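Transcriptional regulator (Pseudomonas aeruginosa, PDB 3E7Q) probably binds cis-regulatory DNA as a TetR-family transcriptional repressor, pairing a helix-turn-helix domain with an all-helical C-terminal domain. Local coordinates at residues Y134-R146 against F157-L170. Sequence-based numbering, arbitrary orientation.
Sequences YGEYRALLVGVLR and FDAELAAISLSALL
With chi1 at -178°, Tyr137 sets its CG opposite the backbone N and swings its ring out to Ser167 and Leu170, while Leu141, its CG beside the backbone N (chi1 -73°), brings CD1 near Ser167 OG and CD2 to Leu166. The crossing of segments 134-146 and 159-170, on helices 124-152 and 159-179, at 119° is a worked example of knobs-into-holes packing. Leu141 drops among Ala163, Leu166, Ser167 and Leu170, its CD2 lying 3.7 Å from Leu166 CD2, and these two leucines meet at about a right angle. In return, Ala163 enters the hole bounded by Arg138, Leu141, Val142 and Leu145, and Ser167 the one bounded by Tyr134, Tyr137, Arg138 and Leu141. The small side chains of Ala159, Ala163 and Ser167 are consistent with a closest approach of 8.6 Å between the segment axes.

Ser167 CB sits in the plane of the Tyr137 ring, at its edge, 3.7 Å from CE2. The serine hydroxyl pays its polar cost within its own helix: Ser167 OG donates to Ala163 O over 2.8 Å, and Ser167 N reaches the same oxygen from the opposite face of the carbonyl plane.

Arg138 CD lies 3.6 Å from Ile164 CG1, and the bend at chi3 turns NE over one face of the Tyr134 ring, off toward its periphery; a water joins Arg138 NH1 to Glu160 O. Arg146 runs extended past Ala159, its CG 3.6 Å from Ala159 CB, and its NH2 stays 4.0 Å from Glu160 OE2, too far for a salt bridge though probably a mild attraction.

Around the crossing, Leu77 of helix 58-82 touches Tyr137, helix 88-99 takes Leu170 against Phe95 and Ser99, helix 186-204 packs on Leu166 through Trp196, and Tyr134 meets Glu176 of the second subunit.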
# COMPACT_ATOMS: atom_id res chain seq x y z
N TYR B 134 -10.46 9.06 -0.70
CA TYR B 134 -9.25 9.42 -1.41
C TYR B 134 -9.44 10.80 -2.14
O TYR B 134 -8.56 11.63 -2.14
CB TYR B 134 -8.85 8.27 -2.36
CG TYR B 134 -7.57 8.48 -3.21
CD1 TYR B 134 -6.31 8.68 -2.63
CD2 TYR B 134 -7.66 8.47 -4.62
CE1 TYR B 134 -5.18 8.89 -3.43
CE2 TYR B 134 -6.57 8.67 -5.41
CZ TYR B 134 -5.32 8.88 -4.82
OH TYR B 134 -4.25 9.04 -5.69
N GLY B 135 -10.60 11.02 -2.73
CA GLY B 135 -10.97 12.32 -3.28
C GLY B 135 -10.85 13.50 -2.31
O GLY B 135 -10.34 14.57 -2.66
N GLU B 136 -11.25 13.28 -1.08
CA GLU B 136 -11.23 14.32 -0.06
C GLU B 136 -9.81 14.55 0.46
O GLU B 136 -9.45 15.67 0.73
CB GLU B 136 -12.16 13.94 1.09
CG GLU B 136 -13.60 13.90 0.68
CD GLU B 136 -14.14 15.20 0.06
OE1 GLU B 136 -13.77 16.32 0.51
OE2 GLU B 136 -14.95 15.10 -0.91
N TYR B 137 -9.05 13.48 0.60
CA TYR B 137 -7.68 13.53 1.02
C TYR B 137 -6.83 14.37 0.02
O TYR B 137 -6.12 15.36 0.39
CB TYR B 137 -7.17 12.09 1.18
CG TYR B 137 -5.74 11.96 1.67
CD1 TYR B 137 -5.44 11.95 3.03
CD2 TYR B 137 -4.70 11.83 0.78
CE1 TYR B 137 -4.16 11.81 3.47
CE2 TYR B 137 -3.38 11.75 1.20
CZ TYR B 137 -3.11 11.75 2.54
OH TYR B 137 -1.83 11.59 2.94
N ARG B 138 -6.95 14.01 -1.24
CA ARG B 138 -6.31 14.79 -2.33
C ARG B 138 -6.80 16.25 -2.45
O ARG B 138 -6.00 17.11 -2.76
CB ARG B 138 -6.45 14.07 -3.69
CG ARG B 138 -5.53 12.86 -3.84
CD ARG B 138 -5.64 12.23 -5.20
NE ARG B 138 -6.99 11.66 -5.39
CZ ARG B 138 -7.81 11.92 -6.41
NH1 ARG B 138 -7.45 12.71 -7.40
NH2 ARG B 138 -8.99 11.38 -6.43
N ALA B 139 -8.10 16.50 -2.30
CA ALA B 139 -8.66 17.86 -2.37
C ALA B 139 -7.97 18.72 -1.31
O ALA B 139 -7.62 19.87 -1.59
CB ALA B 139 -10.20 17.88 -2.13
N LEU B 140 -7.74 18.17 -0.11
CA LEU B 140 -7.04 18.92 0.96
C LEU B 140 -5.64 19.33 0.53
O LEU B 140 -5.18 20.46 0.81
CB LEU B 140 -6.88 18.04 2.17
CG LEU B 140 -6.94 18.58 3.58
CD1 LEU B 140 -8.28 19.36 3.82
CD2 LEU B 140 -6.85 17.39 4.49
N LEU B 141 -4.94 18.38 -0.09
CA LEU B 141 -3.58 18.61 -0.55
C LEU B 141 -3.56 19.49 -1.80
O LEU B 141 -2.64 20.28 -1.95
CB LEU B 141 -2.81 17.30 -0.78
CG LEU B 141 -2.36 16.53 0.46
CD1 LEU B 141 -1.96 15.13 0.08
CD2 LEU B 141 -1.20 17.29 1.18
N VAL B 142 -4.58 19.43 -2.66
CA VAL B 142 -4.59 20.35 -3.80
C VAL B 142 -4.76 21.79 -3.39
O VAL B 142 -4.16 22.64 -4.02
CB VAL B 142 -5.52 20.03 -5.07
CG1 VAL B 142 -5.98 18.60 -5.18
CG2 VAL B 142 -6.62 21.13 -5.31
N GLY B 143 -5.57 22.06 -2.34
CA GLY B 143 -5.79 23.43 -1.85
C GLY B 143 -4.50 24.07 -1.36
O GLY B 143 -4.24 25.26 -1.60
N VAL B 144 -3.69 23.30 -0.63
CA VAL B 144 -2.44 23.87 -0.13
C VAL B 144 -1.32 23.91 -1.22
O VAL B 144 -0.52 24.81 -1.22
CB VAL B 144 -2.01 23.31 1.30
CG1 VAL B 144 -2.21 21.89 1.46
CG2 VAL B 144 -0.55 23.67 1.61
N LEU B 145 -1.32 22.98 -2.17
CA LEU B 145 -0.39 23.01 -3.28
C LEU B 145 -0.68 24.17 -4.22
O LEU B 145 0.25 24.73 -4.78
CB LEU B 145 -0.38 21.70 -4.02
CG LEU B 145 0.23 20.56 -3.20
CD1 LEU B 145 -0.04 19.26 -3.91
CD2 LEU B 145 1.71 20.84 -3.01
N ARG B 146 -1.96 24.56 -4.30
CA ARG B 146 -2.35 25.77 -5.00
C ARG B 146 -1.94 27.03 -4.32
O ARG B 146 -1.54 27.95 -4.99
CB ARG B 146 -3.84 25.84 -5.15
CG ARG B 146 -4.27 24.87 -6.19
CD ARG B 146 -5.65 25.13 -6.64
NE ARG B 146 -5.85 24.25 -7.76
CZ ARG B 146 -6.99 23.66 -8.04
NH1 ARG B 146 -8.04 23.89 -7.25
NH2 ARG B 146 -7.05 22.83 -9.07
N PHE B 157 0.39 25.16 -13.00
CA PHE B 157 0.74 24.11 -12.17
C PHE B 157 -0.49 23.24 -12.16
O PHE B 157 -1.59 23.72 -11.96
CB PHE B 157 1.03 24.68 -10.78
CG PHE B 157 1.49 23.65 -9.82
CD1 PHE B 157 2.58 22.83 -10.15
CD2 PHE B 157 0.83 23.44 -8.65
CE1 PHE B 157 3.01 21.87 -9.27
CE2 PHE B 157 1.29 22.51 -7.77
CZ PHE B 157 2.38 21.74 -8.10
N ASP B 158 -0.28 21.94 -12.37
CA ASP B 158 -1.34 20.95 -12.24
C ASP B 158 -1.18 20.45 -10.83
O ASP B 158 -0.45 19.48 -10.57
CB ASP B 158 -1.19 19.88 -13.32
CG ASP B 158 -2.29 18.81 -13.29
OD1 ASP B 158 -3.13 18.73 -12.39
OD2 ASP B 158 -2.24 17.99 -14.21
N ALA B 159 -1.85 21.19 -9.92
CA ALA B 159 -1.94 20.89 -8.52
C ALA B 159 -2.66 19.58 -8.28
O ALA B 159 -2.36 18.92 -7.31
CB ALA B 159 -2.61 22.11 -7.72
N GLU B 160 -3.55 19.15 -9.18
CA GLU B 160 -4.23 17.84 -9.08
C GLU B 160 -3.26 16.66 -9.23
O GLU B 160 -3.25 15.71 -8.41
CB GLU B 160 -5.35 17.74 -10.13
CG GLU B 160 -6.50 18.75 -9.96
CD GLU B 160 -7.50 18.72 -11.15
OE1 GLU B 160 -7.75 17.61 -11.70
OE2 GLU B 160 -8.05 19.80 -11.55
N LEU B 161 -2.39 16.73 -10.25
CA LEU B 161 -1.40 15.74 -10.47
C LEU B 161 -0.34 15.73 -9.42
O LEU B 161 0.02 14.64 -8.95
CB LEU B 161 -0.82 15.84 -11.87
CG LEU B 161 -0.09 14.60 -12.40
CD1 LEU B 161 -1.05 13.39 -12.64
CD2 LEU B 161 0.68 15.01 -13.61
N ALA B 162 0.08 16.94 -8.99
CA ALA B 162 0.98 17.13 -7.85
C ALA B 162 0.42 16.48 -6.58
O ALA B 162 1.14 15.84 -5.82
CB ALA B 162 1.30 18.63 -7.65
N ALA B 163 -0.87 16.64 -6.35
CA ALA B 163 -1.50 16.07 -5.16
C ALA B 163 -1.54 14.51 -5.23
O ALA B 163 -1.36 13.84 -4.24
CB ALA B 163 -2.89 16.69 -4.92
N ILE B 164 -1.76 13.93 -6.39
CA ILE B 164 -1.65 12.52 -6.56
C ILE B 164 -0.22 12.04 -6.22
O ILE B 164 -0.06 11.01 -5.56
CB ILE B 164 -2.06 12.03 -8.00
CG1 ILE B 164 -3.57 12.16 -8.18
CG2 ILE B 164 -1.49 10.57 -8.30
CD1 ILE B 164 -4.04 12.28 -9.64
N SER B 165 0.79 12.80 -6.59
CA SER B 165 2.18 12.42 -6.34
C SER B 165 2.50 12.41 -4.85
O SER B 165 3.10 11.47 -4.30
CB SER B 165 3.11 13.40 -7.07
OG SER B 165 4.48 13.08 -6.88
N LEU B 166 2.17 13.51 -4.21
CA LEU B 166 2.36 13.64 -2.81
C LEU B 166 1.54 12.59 -1.95
O LEU B 166 2.09 12.03 -1.00
CB LEU B 166 2.08 15.09 -2.36
CG LEU B 166 2.43 15.40 -0.89
CD1 LEU B 166 3.93 15.06 -0.55
CD2 LEU B 166 2.05 16.86 -0.53
N SER B 167 0.27 12.37 -2.27
CA SER B 167 -0.52 11.30 -1.64
C SER B 167 0.12 9.93 -1.82
O SER B 167 0.19 9.15 -0.89
CB SER B 167 -1.95 11.23 -2.18
OG SER B 167 -2.54 12.50 -2.02
N ALA B 168 0.56 9.64 -3.03
CA ALA B 168 1.26 8.42 -3.31
C ALA B 168 2.50 8.23 -2.42
O ALA B 168 2.70 7.16 -1.85
CB ALA B 168 1.58 8.33 -4.82
N LEU B 169 3.30 9.28 -2.25
CA LEU B 169 4.51 9.24 -1.42
C LEU B 169 4.19 8.96 0.04
O LEU B 169 4.84 8.11 0.66
CB LEU B 169 5.30 10.52 -1.52
CG LEU B 169 6.61 10.70 -0.68
CD1 LEU B 169 7.60 9.61 -1.05
CD2 LEU B 169 7.22 12.10 -0.87
N LEU B 170 3.20 9.67 0.57
CA LEU B 170 2.68 9.48 1.93
C LEU B 170 2.16 8.11 2.19
O LEU B 170 2.55 7.49 3.16
CB LEU B 170 1.58 10.53 2.25
CG LEU B 170 2.21 11.88 2.54
CD1 LEU B 170 1.28 13.06 2.19
CD2 LEU B 170 2.61 11.86 4.00
O HOH W 1 -5.62 15.13 -7.22
O HOH W 2 -4.89 22.16 -10.89